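Local coordinates for IPT/TIG domain-containing protein BACOVA_02650 (Bacteroides ovatus, PDB 5E7H) that binds polysaccharide at the cell surface and probably captures xyloglucan before its import into the periplasm for degradation, at residues A[18-23]-A[196-201]; A[31-34]-A[38-41]; A[97-100]-A[105-108]; A[107-112]-A[116-121]; A[143-148]-A[179-184]. All coordinates share one frame; numbering follows the deposited sequence.

Interaction 1. Residues A[18-23]-A[196-201]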
loop_
_atom_site.group_PDB
_atom_site.type_symbol
_atom_site.label_atom_id
_atom_site.label_comp_id
_atom_site.label_asym_id
_atom_site.label_seq_id
_atom_site.Cartn_x
_atom_site.Cartn_y
_atom_site.Cartn_z
ATOM N N THR A 18 7.115 8.249 7.460
ATOM C CA THR A 18 6.533 9.583 7.374
ATOM C C THR A 18 5.166 9.523 6.719
ATOM O O THR A 18 4.987 8.869 5.687
ATOM C CB THR A 18 7.435 10.532 6.582
ATOM O OG1 THR A 18 8.710 10.603 7.229
ATOM C CG2 THR A 18 6.838 11.944 6.521
ATOM N N VAL A 19 4.221 10.201 7.344
ATOM C CA VAL A 19 2.883 10.418 6.803
ATOM C C VAL A 19 2.815 11.856 6.329
ATOM O O VAL A 19 3.218 12.752 7.055
ATOM C CB VAL A 19 1.795 10.187 7.871
ATOM C CG1 VAL A 19 0.390 10.275 7.253
ATOM C CG2 VAL A 19 1.990 8.843 8.532
ATOM N N THR A 20 2.314 12.060 5.115
ATOM C CA THR A 20 2.193 13.398 4.548
ATOM C C THR A 20 0.742 13.642 4.181
ATOM O O THR A 20 0.098 12.774 3.606
ATOM C CB THR A 20 3.088 13.572 3.308
ATOM O OG1 THR A 20 4.444 13.270 3.650
ATOM C CG2 THR A 20 3.034 14.994 2.809
ATOM N N ILE A 21 0.239 14.810 4.548
ATOM C CA ILE A 21 -1.134 15.210 4.262
ATOM C C ILE A 21 -1.095 16.509 3.486
ATOM O O ILE A 21 -0.513 17.468 3.934
ATOM C CB ILE A 21 -1.954 15.409 5.537
ATOM C CG1 ILE A 21 -1.955 14.125 6.365
ATOM C CG2 ILE A 21 -3.382 15.845 5.187
ATOM C CD1 ILE A 21 -2.586 14.295 7.732
ATOM N N THR A 22 -1.720 16.530 2.314
ATOM C CA THR A 22 -1.820 17.773 1.546
ATOM C C THR A 22 -3.215 18.366 1.688
ATOM O O THR A 22 -4.194 17.654 1.922
ATOM C CB THR A 22 -1.523 17.551 0.062
ATOM O OG1 THR A 22 -2.512 16.687 -0.486
ATOM C CG2 THR A 22 -0.168 16.906 -0.126
ATOM N N GLY A 23 -3.306 19.674 1.533
ATOM C CA GLY A 23 -4.575 20.344 1.694
ATOM C C GLY A 23 -4.388 21.833 1.671
ATOM O O GLY A 23 -3.507 22.343 0.989
ATOM N N SER A 196 4.173 5.536 -6.738
ATOM C CA SER A 196 3.433 6.049 -5.595
ATOM C C SER A 196 2.062 6.595 -5.970
ATOM O O SER A 196 1.932 7.365 -6.931
ATOM C CB SER A 196 4.254 7.152 -4.926
ATOM O OG SER A 196 3.446 7.881 -4.020
ATOM N N SER A 197 1.048 6.231 -5.189
ATOM C CA SER A 197 -0.288 6.791 -5.377
ATOM C C SER A 197 -0.321 8.273 -5.009
ATOM O O SER A 197 -1.215 9.013 -5.430
ATOM C CB SER A 197 -1.300 6.025 -4.547
ATOM O OG SER A 197 -1.021 6.107 -3.163
ATOM N N PHE A 198 0.665 8.702 -4.231
ATOM C CA PHE A 198 0.723 10.071 -3.735
ATOM C C PHE A 198 1.465 11.002 -4.691
ATOM O O PHE A 198 1.038 12.142 -4.913
ATOM C CB PHE A 198 1.388 10.064 -2.348
ATOM C CG PHE A 198 1.295 11.368 -1.590
ATOM C CD1 PHE A 198 0.071 11.914 -1.260
ATOM C CD2 PHE A 198 2.447 11.988 -1.141
ATOM C CE1 PHE A 198 0.002 13.088 -0.523
ATOM C CE2 PHE A 198 2.389 13.151 -0.415
ATOM C CZ PHE A 198 1.169 13.705 -0.105
ATOM N N THR A 199 2.591 10.545 -5.236
ATOM C CA THR A 199 3.440 11.405 -6.083
ATOM C C THR A 199 3.439 11.037 -7.564
ATOM O O THR A 199 3.859 11.842 -8.408
ATOM C CB THR A 199 4.900 11.366 -5.627
ATOM O OG1 THR A 199 5.431 10.059 -5.876
ATOM C CG2 THR A 199 5.027 11.690 -4.147
ATOM N N GLY A 200 2.992 9.824 -7.880
ATOM C CA GLY A 200 3.027 9.320 -9.244
ATOM C C GLY A 200 4.404 8.842 -9.685
ATOM O O GLY A 200 4.566 8.412 -10.832
ATOM N N LYS A 201 5.385 8.901 -8.786
ATOM C CA LYS A 201 6.754 8.472 -9.087
ATOM C C LYS A 201 7.164 7.184 -8.371
ATOM O O LYS A 201 6.587 6.817 -7.351
ATOM C CB LYS A 201 7.749 9.576 -8.715
ATOM C CG LYS A 201 7.653 10.810 -9.615
ATOM C CD LYS A 201 7.087 12.014 -8.885
ATOM C CE LYS A 201 8.181 12.861 -8.255
ATOM N NZ LYS A 201 8.850 13.758 -9.243
#
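The ring of Phe-198 carries this contact, and it meets the two threonines of strand 18-24 obliquely, with neither a clean face nor a clean edge. Its far corner does the touching: CZ of Phe-198 lies 3.5 Å from CG2 of Thr-22 and 3.7 Å from CG2 of Thr-20. On the Thr-20 flank, CE2 of Phe-198 also comes within 3.8 Å of Thr-20 CB, so the ring end rests against two methyls two residues apart on one face of the strand. The Thr-20 side chain crosses the phenylalanine at about a right angle, while that of Thr-22 points the opposite way to it. Because CG of Phe-198 is anti to the backbone N (chi1 -169°), the ring reaches out from its loop to the strand. Thr-22 turns its methyl to the ring, and its hydroxyl is hydrogen-bonded to that of Thr-6; Ala-7 of strand 4-8 touches the same ring.

No hydrogen bond spans the two segments. The loop is shaped from within: Ser-196 OG accepts from Phe-198 N at 2.9 Å and from Thr-199 N at 3.1 Å, an ST turn and ST motif that fix the base from which the phenylalanine projects. This is a small apolar interdomain contact, a loop of the xyloglucan-binding domain resting one aromatic side chain on strand 18-24, an inner strand of one sheet of the IPT/TIG domain, an immunoglobulin-like beta sandwich.

Interaction 2. Residues A[31-34]-A[38-41]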
loop_
_atom_site.group_PDB
_atom_site.type_symbol
_atom_site.label_atom_id
_atom_site.label_comp_id
_atom_site.label_asym_id
_atom_site.label_seq_id
_atom_site.Cartn_x
_atom_site.Cartn_y
_atom_site.Cartn_z
ATOM N N ARG A 31 -3.657 20.341 16.651
ATOM C CA ARG A 31 -3.898 18.945 16.960
ATOM C C ARG A 31 -3.968 18.116 15.696
ATOM O O ARG A 31 -4.592 18.527 14.726
ATOM C CB ARG A 31 -5.197 18.780 17.739
ATOM C CG ARG A 31 -5.392 17.400 18.298
ATOM C CD ARG A 31 -6.745 17.263 18.949
ATOM N NE ARG A 31 -6.869 15.999 19.665
ATOM C CZ ARG A 31 -8.004 15.530 20.168
ATOM N NH1 ARG A 31 -9.133 16.217 20.032
ATOM N NH2 ARG A 31 -8.011 14.369 20.806
ATOM N N VAL A 32 -3.320 16.957 15.725
ATOM C CA VAL A 32 -3.534 15.922 14.715
ATOM C C VAL A 32 -3.850 14.622 15.448
ATOM O O VAL A 32 -2.988 14.052 16.123
ATOM C CB VAL A 32 -2.313 15.734 13.775
ATOM C CG1 VAL A 32 -2.520 14.557 12.822
ATOM C CG2 VAL A 32 -2.067 17.010 12.977
ATOM N N ASN A 33 -5.100 14.176 15.332
ATOM C CA ASN A 33 -5.559 12.979 16.020
ATOM C C ASN A 33 -5.652 11.813 15.055
ATOM O O ASN A 33 -6.215 11.943 13.974
ATOM C CB ASN A 33 -6.916 13.205 16.682
ATOM C CG ASN A 33 -7.437 11.956 17.358
ATOM O OD1 ASN A 33 -8.175 11.192 16.759
ATOM N ND2 ASN A 33 -7.019 11.726 18.606
ATOM N N ILE A 34 -5.084 10.683 15.460
ATOM C CA ILE A 34 -5.104 9.461 14.683
ATOM C C ILE A 34 -6.160 8.481 15.181
ATOM O O ILE A 34 -6.011 7.894 16.257
ATOM C CB ILE A 34 -3.736 8.765 14.727
ATOM C CG1 ILE A 34 -2.592 9.729 14.382
ATOM C CG2 ILE A 34 -3.722 7.592 13.774
ATOM C CD1 ILE A 34 -2.702 10.474 13.049
ATOM N N PHE A 38 -4.806 8.272 19.494
ATOM C CA PHE A 38 -3.679 9.061 20.002
ATOM C C PHE A 38 -3.449 10.301 19.150
ATOM O O PHE A 38 -3.853 10.338 17.992
ATOM C CB PHE A 38 -2.405 8.204 20.052
ATOM C CG PHE A 38 -1.997 7.615 18.720
ATOM C CD1 PHE A 38 -2.462 6.358 18.301
ATOM C CD2 PHE A 38 -1.145 8.303 17.865
ATOM C CE1 PHE A 38 -2.094 5.828 17.088
ATOM C CE2 PHE A 38 -0.779 7.773 16.652
ATOM C CZ PHE A 38 -1.248 6.531 16.252
ATOM N N ASP A 39 -2.768 11.293 19.729
ATOM C CA ASP A 39 -2.431 12.543 19.046
ATOM C C ASP A 39 -0.964 12.538 18.644
ATOM O O ASP A 39 -0.130 11.914 19.306
ATOM C CB ASP A 39 -2.701 13.770 19.937
ATOM C CG ASP A 39 -4.160 13.955 20.271
ATOM O OD1 ASP A 39 -5.021 13.554 19.471
ATOM O OD2 ASP A 39 -4.448 14.540 21.337
ATOM N N ILE A 40 -0.652 13.249 17.568
ATOM C CA ILE A 40 0.729 13.526 17.202
ATOM C C ILE A 40 1.164 14.775 17.967
ATOM O O ILE A 40 0.498 15.798 17.876
ATOM C CB ILE A 40 0.885 13.766 15.684
ATOM C CG1 ILE A 40 0.272 12.612 14.871
ATOM C CG2 ILE A 40 2.358 14.000 15.316
ATOM C CD1 ILE A 40 0.916 11.268 15.060
ATOM N N PRO A 41 2.264 14.693 18.737
ATOM C CA PRO A 41 2.788 15.888 19.415
ATOM C C PRO A 41 2.955 17.052 18.441
ATOM O O PRO A 41 3.580 16.851 17.403
ATOM C CB PRO A 41 4.148 15.423 19.946
ATOM C CG PRO A 41 4.026 13.951 20.074
ATOM C CD PRO A 41 3.123 13.517 18.952
HETATM O O HOH W 1 -1.858 16.596 18.208
#
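Asp-39 OD1 takes two donors at once: Asn-33 ND2 at 2.8 Å, nearly straight and in its own amide plane, and Arg-31 NE at 3.1 Å in a salt bridge. The two reach OD1 from opposite faces of the carboxylate, whose plane stands 89° from the guanidinium. The Arg-31 chain gets there fully extended from CG to NE. Asn-33 is steadied in turn by Gly-36 N, which bonds to its OD1.

The other face of the pair is apolar. CB of Ile-34 sits over the Phe-38 ring, a CH-pi contact 3.9 Å from the centroid, and CG1 of Ile-34 also meets CD1 of Ile-40. Behind them, Phe-56 and Ile-68 pack on Ile-34, and Phe-56 also on Ile-40.

Between the two faces runs the backbone, with Ile-34 N to Phe-38 O at 2.8 Å and Ile-40 N to Val-32 O at 2.9 Å; a water links Val-32 N to Ile-40 O. This is a tight antiparallel beta hairpin at the margin of one sheet of the IPT/TIG sandwich.

Interaction 3. Residues A[97-100]-A[105-108]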
loop_
_atom_site.group_PDB
_atom_site.type_symbol
_atom_site.label_atom_id
_atom_site.label_comp_id
_atom_site.label_asym_id
_atom_site.label_seq_id
_atom_site.Cartn_x
_atom_site.Cartn_y
_atom_site.Cartn_z
ATOM N N GLY A 97 -3.806 -14.193 5.466
ATOM C CA GLY A 97 -3.255 -14.798 4.274
ATOM C C GLY A 97 -1.964 -15.542 4.563
ATOM O O GLY A 97 -1.459 -15.581 5.703
ATOM N N SER A 98 -1.400 -16.155 3.530
ATOM C CA SER A 98 -0.154 -16.888 3.703
ATOM C C SER A 98 0.524 -17.173 2.380
ATOM O O SER A 98 -0.113 -17.343 1.346
ATOM C CB SER A 98 -0.404 -18.194 4.444
ATOM O OG SER A 98 -1.314 -19.014 3.752
ATOM N N HIS A 99 1.837 -17.227 2.438
ATOM C CA HIS A 99 2.651 -17.698 1.339
ATOM C C HIS A 99 2.518 -19.210 1.166
ATOM O O HIS A 99 2.559 -19.951 2.147
ATOM C CB HIS A 99 4.108 -17.326 1.619
ATOM C CG HIS A 99 5.081 -17.876 0.637
ATOM N ND1 HIS A 99 5.325 -17.284 -0.584
ATOM C CD2 HIS A 99 5.922 -18.932 0.722
ATOM C CE1 HIS A 99 6.252 -17.978 -1.222
ATOM N NE2 HIS A 99 6.636 -18.978 -0.447
ATOM N N VAL A 100 2.346 -19.675 -0.070
ATOM C CA VAL A 100 2.312 -21.109 -0.347
ATOM C C VAL A 100 3.631 -21.603 -0.948
ATOM O O VAL A 100 4.233 -22.552 -0.437
ATOM C CB VAL A 100 1.155 -21.475 -1.304
ATOM C CG1 VAL A 100 1.032 -23.001 -1.473
ATOM C CG2 VAL A 100 -0.151 -20.871 -0.781
ATOM N N SER A 105 11.800 -13.957 -0.491
ATOM C CA SER A 105 12.205 -13.902 0.896
ATOM C C SER A 105 11.116 -13.236 1.720
ATOM O O SER A 105 10.192 -12.647 1.174
ATOM C CB SER A 105 13.527 -13.146 1.038
ATOM O OG SER A 105 13.405 -11.838 0.532
ATOM N N PHE A 106 11.232 -13.397 3.035
ATOM C CA PHE A 106 10.357 -12.752 3.999
ATOM C C PHE A 106 11.243 -12.140 5.064
ATOM O O PHE A 106 12.181 -12.784 5.557
ATOM C CB PHE A 106 9.362 -13.757 4.562
ATOM C CG PHE A 106 8.374 -14.172 3.540
ATOM C CD1 PHE A 106 7.338 -13.327 3.210
ATOM C CD2 PHE A 106 8.551 -15.330 2.823
ATOM C CE1 PHE A 106 6.459 -13.644 2.208
ATOM C CE2 PHE A 106 7.657 -15.662 1.821
ATOM C CZ PHE A 106 6.609 -14.817 1.521
ATOM N N VAL A 107 10.988 -10.878 5.373
ATOM C CA VAL A 107 11.858 -10.153 6.305
ATOM C C VAL A 107 11.030 -9.391 7.329
ATOM O O VAL A 107 9.919 -8.939 7.036
ATOM C CB VAL A 107 12.789 -9.165 5.558
ATOM C CG1 VAL A 107 13.634 -9.897 4.510
ATOM C CG2 VAL A 107 12.031 -8.081 4.915
ATOM N N VAL A 108 11.584 -9.272 8.531
ATOM C CA VAL A 108 11.113 -8.326 9.544
ATOM C C VAL A 108 12.198 -7.276 9.630
ATOM O O VAL A 108 13.347 -7.594 9.940
ATOM C CB VAL A 108 10.880 -9.009 10.902
ATOM C CG1 VAL A 108 10.540 -7.994 11.998
ATOM C CG2 VAL A 108 9.776 -10.059 10.792
#
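His-99 and Phe-106 form a T-shaped (edge-to-face) aromatic pair in the beta-sandwich of the xyloglucan-binding domain, bridging its two sheets: strand 98-101 lies at the margin of one, strand 105-108 belongs to the other. The backbones stay well apart, with 9.5 Å between CA of His-99 and CA of Phe-106, so only the two side chains span the gap between these segments.

The tight part is the corner of the phenylalanine. It drives its CE2-CZ edge against one face of the imidazole; CE2 stands 3.6 Å from His-99 CG, displaced toward the rim of that ring. The planes are 66° apart, with centroids separated by 4.9 Å. The histidine presents this face because its CG is anti to the backbone N (chi1 174°), which swings the ring across toward strand 105-108.

Away from that corner the contact is thin. It buries under 100 Å² in all, and both residues remain partly exposed. Tyr-93 touches both rings, and Thr-121 and Leu-123 pack on Phe-106. His-99 ND1 hydrogen-bonds to Ser-139 OG, a tie that would limit the imidazole's rotation, and that same ND1 lies 3.5 Å from Phe-106 CZ, in the plane of the phenyl ring.

Interaction 4. Residues A[107-112]-A[116-121]. With NA (sodium ion), chain I.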
loop_
_atom_site.group_PDB
_atom_site.type_symbol
_atom_site.label_atom_id
_atom_site.label_comp_id
_atom_site.label_asym_id
_atom_site.label_seq_id
_atom_site.Cartn_x
_atom_site.Cartn_y
_atom_site.Cartn_z
ATOM N N VAL A 107 10.988 -10.878 5.373
ATOM C CA VAL A 107 11.858 -10.153 6.305
ATOM C C VAL A 107 11.030 -9.391 7.329
ATOM O O VAL A 107 9.919 -8.939 7.036
ATOM C CB VAL A 107 12.789 -9.165 5.558
ATOM C CG1 VAL A 107 13.634 -9.897 4.510
ATOM C CG2 VAL A 107 12.031 -8.081 4.915
ATOM N N VAL A 108 11.584 -9.272 8.531
ATOM C CA VAL A 108 11.113 -8.326 9.544
ATOM C C VAL A 108 12.198 -7.276 9.630
ATOM O O VAL A 108 13.347 -7.594 9.940
ATOM C CB VAL A 108 10.880 -9.009 10.902
ATOM C CG1 VAL A 108 10.540 -7.994 11.998
ATOM C CG2 VAL A 108 9.776 -10.059 10.792
ATOM N N ALA A 109 11.862 -6.033 9.315
ATOM C CA ALA A 109 12.884 -5.002 9.212
ATOM C C ALA A 109 13.527 -4.749 10.575
ATOM O O ALA A 109 12.861 -4.833 11.606
ATOM C CB ALA A 109 12.304 -3.735 8.650
ATOM N N ASP A 110 14.820 -4.428 10.567
ATOM C CA ASP A 110 15.624 -4.410 11.797
ATOM C C ASP A 110 16.246 -3.058 12.132
ATOM O O ASP A 110 17.104 -2.978 13.025
ATOM C CB ASP A 110 16.728 -5.471 11.716
ATOM C CG ASP A 110 17.811 -5.149 10.690
ATOM O OD1 ASP A 110 17.753 -4.092 10.037
ATOM O OD2 ASP A 110 18.728 -5.982 10.522
ATOM N N GLY A 111 15.828 -1.999 11.446
ATOM C CA GLY A 111 16.313 -0.661 11.743
ATOM C C GLY A 111 17.665 -0.319 11.191
ATOM O O GLY A 111 18.136 0.801 11.370
ATOM N N SER A 112 18.301 -1.259 10.504
ATOM C CA SER A 112 19.694 -1.058 10.081
ATOM C C SER A 112 19.846 -1.254 8.577
ATOM O O SER A 112 20.664 -0.598 7.941
ATOM C CB SER A 112 20.654 -2.004 10.845
ATOM O OG SER A 112 21.986 -1.763 10.470
ATOM N N TYR A 116 14.216 -1.012 6.535
ATOM C CA TYR A 116 14.496 -0.247 7.772
ATOM C C TYR A 116 13.387 -0.364 8.803
ATOM O O TYR A 116 13.695 -0.664 9.966
ATOM C CB TYR A 116 14.807 1.234 7.474
ATOM C CG TYR A 116 15.954 1.412 6.518
ATOM C CD1 TYR A 116 17.253 1.071 6.890
ATOM C CD2 TYR A 116 15.735 1.906 5.246
ATOM C CE1 TYR A 116 18.305 1.232 5.997
ATOM C CE2 TYR A 116 16.774 2.062 4.353
ATOM C CZ TYR A 116 18.048 1.722 4.736
ATOM O OH TYR A 116 19.080 1.883 3.832
ATOM N N VAL A 117 12.134 -0.119 8.406
ATOM C CA VAL A 117 10.968 -0.339 9.246
ATOM C C VAL A 117 9.992 -1.263 8.519
ATOM O O VAL A 117 10.018 -1.364 7.289
ATOM C CB VAL A 117 10.273 0.993 9.629
ATOM C CG1 VAL A 117 11.179 1.797 10.554
ATOM C CG2 VAL A 117 9.911 1.815 8.415
ATOM N N SER A 118 9.179 -1.982 9.288
ATOM C CA SER A 118 8.101 -2.785 8.720
ATOM C C SER A 118 7.053 -3.016 9.776
ATOM O O SER A 118 7.328 -2.958 10.970
ATOM C CB SER A 118 8.616 -4.129 8.181
ATOM O OG SER A 118 9.054 -4.977 9.211
ATOM N N ASN A 119 5.834 -3.278 9.307
ATOM C CA ASN A 119 4.769 -3.737 10.175
ATOM C C ASN A 119 4.857 -5.260 10.156
ATOM O O ASN A 119 4.225 -5.920 9.327
ATOM C CB ASN A 119 3.405 -3.241 9.685
ATOM C CG ASN A 119 3.117 -1.780 10.045
ATOM O OD1 ASN A 119 3.965 -1.036 10.555
ATOM N ND2 ASN A 119 1.870 -1.376 9.808
ATOM N N GLY A 120 5.704 -5.815 11.015
ATOM C CA GLY A 120 5.939 -7.245 11.018
ATOM C C GLY A 120 6.610 -7.727 9.753
ATOM O O GLY A 120 7.517 -7.094 9.232
ATOM N N THR A 121 6.174 -8.889 9.290
ATOM C CA THR A 121 6.774 -9.553 8.139
ATOM C C THR A 121 6.342 -8.935 6.822
ATOM O O THR A 121 5.170 -8.680 6.611
ATOM C CB THR A 121 6.386 -11.017 8.138
ATOM O OG1 THR A 121 6.740 -11.595 9.393
ATOM C CG2 THR A 121 7.103 -11.768 7.025
HETATM NA NA NA I . 3.165 -7.485 7.597
HETATM O O HOH W 2 10.072 -4.476 11.874
HETATM O O HOH W 3 1.293 -5.835 8.398
#
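Ser-118 holds its OG between the backbone N and the carbonyl carbon (chi1 68°), which aims the hydroxyl at Ala-109 across the loop. There OG accepts from Ala-109 N at 3.0 Å, along a fairly straight line of 164°, and donates to Gly-120 O at 2.6 Å in the carbonyl plane. A water donates to the same OG and to Ala-109 O.

Next to this knot, CB of Ala-109 presses on the backbone, 3.4 Å from Val-117 C. CG2 of Val-108 rests near Thr-121 OG1, the two side chains crossing at about a right angle. Farther out the loop is closed by a weak bond from Gly-111 N to Tyr-116 O, and Asp-110 OD1 receives Ser-112 N in an Asx turn.

The returning chain then gives two carbonyls to sodium: Asn-119 O at 2.6 Å and Thr-121 O at 2.5 Å. Asn-92 and Asp-253 join them, with a water. Ser-118 OG holds the carbonyl of Gly-120, the residue between those two ligands, which would couple the loop's hydrogen bonding to its metal binding.

Interaction 5. Residues A[143-148]-A[179-184]. With FMT (formic acid), chain E.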
loop_
_atom_site.group_PDB
_atom_site.type_symbol
_atom_site.label_atom_id
_atom_site.label_comp_id
_atom_site.label_asym_id
_atom_site.label_seq_id
_atom_site.Cartn_x
_atom_site.Cartn_y
_atom_site.Cartn_z
ATOM N N ALA A 143 -4.880 -15.497 -0.231
ATOM C CA ALA A 143 -5.449 -14.302 0.340
ATOM C C ALA A 143 -6.607 -14.669 1.245
ATOM O O ALA A 143 -7.231 -15.725 1.099
ATOM C CB ALA A 143 -5.915 -13.392 -0.758
ATOM N N GLN A 144 -6.914 -13.769 2.166
ATOM C CA GLN A 144 -8.173 -13.786 2.897
ATOM C C GLN A 144 -9.007 -12.651 2.344
ATOM O O GLN A 144 -8.756 -11.487 2.652
ATOM C CB GLN A 144 -7.927 -13.622 4.391
ATOM C CG GLN A 144 -9.184 -13.627 5.225
ATOM C CD GLN A 144 -8.895 -13.380 6.689
ATOM O OE1 GLN A 144 -9.566 -12.575 7.336
ATOM N NE2 GLN A 144 -7.886 -14.066 7.219
ATOM N N TRP A 145 -9.952 -12.960 1.451
ATOM C CA TRP A 145 -10.676 -11.874 0.780
ATOM C C TRP A 145 -11.486 -11.094 1.806
ATOM O O TRP A 145 -11.886 -11.626 2.841
ATOM C CB TRP A 145 -11.583 -12.412 -0.341
ATOM C CG TRP A 145 -10.853 -13.229 -1.400
ATOM C CD1 TRP A 145 -11.158 -14.502 -1.762
ATOM C CD2 TRP A 145 -9.717 -12.847 -2.205
ATOM N NE1 TRP A 145 -10.300 -14.944 -2.735
ATOM C CE2 TRP A 145 -9.404 -13.957 -3.028
ATOM C CE3 TRP A 145 -8.944 -11.686 -2.336
ATOM C CZ2 TRP A 145 -8.343 -13.942 -3.939
ATOM C CZ3 TRP A 145 -7.893 -11.676 -3.244
ATOM C CH2 TRP A 145 -7.600 -12.807 -4.032
ATOM N N VAL A 146 -11.738 -9.827 1.490
ATOM C CA VAL A 146 -12.496 -8.947 2.379
ATOM C C VAL A 146 -13.910 -9.499 2.536
ATOM O O VAL A 146 -14.549 -9.918 1.569
ATOM C CB VAL A 146 -12.538 -7.497 1.838
ATOM C CG1 VAL A 146 -13.276 -6.586 2.809
ATOM C CG2 VAL A 146 -11.128 -6.984 1.590
ATOM N N ASN A 147 -14.407 -9.510 3.770
ATOM C CA ASN A 147 -15.735 -9.981 4.067
ATOM C C ASN A 147 -16.804 -9.129 3.392
ATOM O O ASN A 147 -16.622 -7.919 3.272
ATOM C CB ASN A 147 -15.937 -9.968 5.577
ATOM C CG ASN A 147 -17.089 -10.840 6.028
ATOM O OD1 ASN A 147 -18.260 -10.551 5.774
ATOM N ND2 ASN A 147 -16.755 -11.921 6.720
ATOM N N THR A 148 -17.914 -9.736 2.991
ATOM C CA THR A 148 -18.993 -8.979 2.348
ATOM C C THR A 148 -19.719 -8.069 3.349
ATOM O O THR A 148 -20.506 -7.204 2.947
ATOM C CB THR A 148 -20.005 -9.892 1.624
ATOM O OG1 THR A 148 -20.527 -10.877 2.520
ATOM C CG2 THR A 148 -19.354 -10.563 0.429
ATOM N N ILE A 179 0.810 -9.030 -11.119
ATOM C CA ILE A 179 -0.074 -9.350 -9.994
ATOM C C ILE A 179 -1.304 -10.064 -10.571
ATOM O O ILE A 179 -1.978 -9.540 -11.477
ATOM C CB ILE A 179 -0.499 -8.105 -9.206
ATOM C CG1 ILE A 179 0.743 -7.384 -8.653
ATOM C CG2 ILE A 179 -1.440 -8.511 -8.074
ATOM C CD1 ILE A 179 0.442 -6.065 -7.888
ATOM N N ALA A 180 -1.568 -11.267 -10.071
ATOM C CA ALA A 180 -2.667 -12.101 -10.561
ATOM C C ALA A 180 -3.506 -12.544 -9.374
ATOM O O ALA A 180 -2.987 -12.704 -8.270
ATOM C CB ALA A 180 -2.145 -13.296 -11.308
ATOM N N MET A 181 -4.801 -12.742 -9.604
ATOM C CA MET A 181 -5.697 -13.288 -8.594
ATOM C C MET A 181 -6.548 -14.421 -9.174
ATOM O O MET A 181 -6.914 -14.410 -10.355
ATOM C CB MET A 181 -6.609 -12.200 -8.043
ATOM C CG MET A 181 -5.910 -11.163 -7.202
ATOM S SD MET A 181 -7.079 -9.880 -6.744
ATOM C CE MET A 181 -6.004 -8.846 -5.774
ATOM N N CYS A 182 -6.867 -15.385 -8.320
ATOM C CA CYS A 182 -7.786 -16.494 -8.636
ATOM C C CYS A 182 -7.356 -17.336 -9.832
ATOM O O CYS A 182 -8.188 -17.941 -10.521
ATOM C CB CYS A 182 -9.193 -15.976 -8.891
ATOM S SG CYS A 182 -9.861 -14.994 -7.540
ATOM N N GLU A 183 -6.053 -17.374 -10.066
ATOM C CA GLU A 183 -5.454 -18.077 -11.195
ATOM C C GLU A 183 -6.046 -17.632 -12.530
ATOM O O GLU A 183 -5.994 -18.367 -13.517
ATOM C CB GLU A 183 -5.582 -19.603 -11.023
ATOM C CG GLU A 183 -4.706 -20.109 -9.888
ATOM C CD GLU A 183 -4.486 -21.604 -9.910
ATOM O OE1 GLU A 183 -4.683 -22.231 -10.973
ATOM O OE2 GLU A 183 -4.110 -22.150 -8.852
ATOM N N ASN A 184 -6.570 -16.409 -12.581
ATOM C CA ASN A 184 -7.057 -15.870 -13.846
ATOM C C ASN A 184 -5.960 -15.041 -14.479
ATOM O O ASN A 184 -5.940 -13.825 -14.393
ATOM C CB ASN A 184 -8.330 -15.040 -13.665
ATOM C CG ASN A 184 -8.924 -14.626 -15.000
ATOM O OD1 ASN A 184 -8.386 -14.977 -16.051
ATOM N ND2 ASN A 184 -10.044 -13.915 -14.974
HETATM C C FMT E . -13.774 -13.065 8.268
HETATM O O1 FMT E . -13.694 -11.935 8.821
HETATM O O2 FMT E . -13.742 -13.144 7.010
#
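Trp-145 points its benzo end at the two sulfur-bearing side chains where strand 176-181 ends and its turn begins, and both meet it obliquely. Met-181 comes in on one flank: CG lies 4.0 Å from Trp-145 CH2, and SD stands 4.9 Å from the centroid of the six-membered ring, 58° off its normal. With its chain extended beyond CG, the methionine runs past the CH2-CZ3 edge. Cys-182 sits beside CZ2, its SG 4.0 Å from Trp-145 CZ2. Ala-143, two residues earlier in the same loop, lays its CB over one face, offset toward the rim.

The indole is also held at its polar side, where NE1 hydrogen-bonds to Ser-231 O, and Phe-226 of helix 223-227 meets it edge-to-face. Behind Met-181, Leu-162 and Ile-234 continue the apolar packing. The turn carrying the cysteine is type I', closed by Asn-184 N to Met-181 O at 3.0 Å. These Met-aromatic and Cys sulfur-aromatic pairs make a buried contact joining a loop to a beta turn at one end of the xyloglucan-binding domain's beta-sandwich.

Interaction 2 lies wholly in the IPT/TIG domain and interactions 3, 4 and 5 in the xyloglucan-binding domain; interaction 1 joins the two and closes a chain loop that contains all the others. Its centre is 19 Å from that of interaction 2 and 22 Å from that of interaction 4. Interactions 3 and 4 share strand 105-108 and touch where Phe-106 CB meets Thr-121 CG2 at 3.9 Å; the Phe-106 side chain lies about 8 Å from the sodium ion bound in interaction 4. Interaction 5, centred 16 Å from interaction 3, meets it through Gly-97 and Gln-144; the Trp-145 side chain lies about 6 Å from the second sodium ion, bound by Leu-227 and Asn-230.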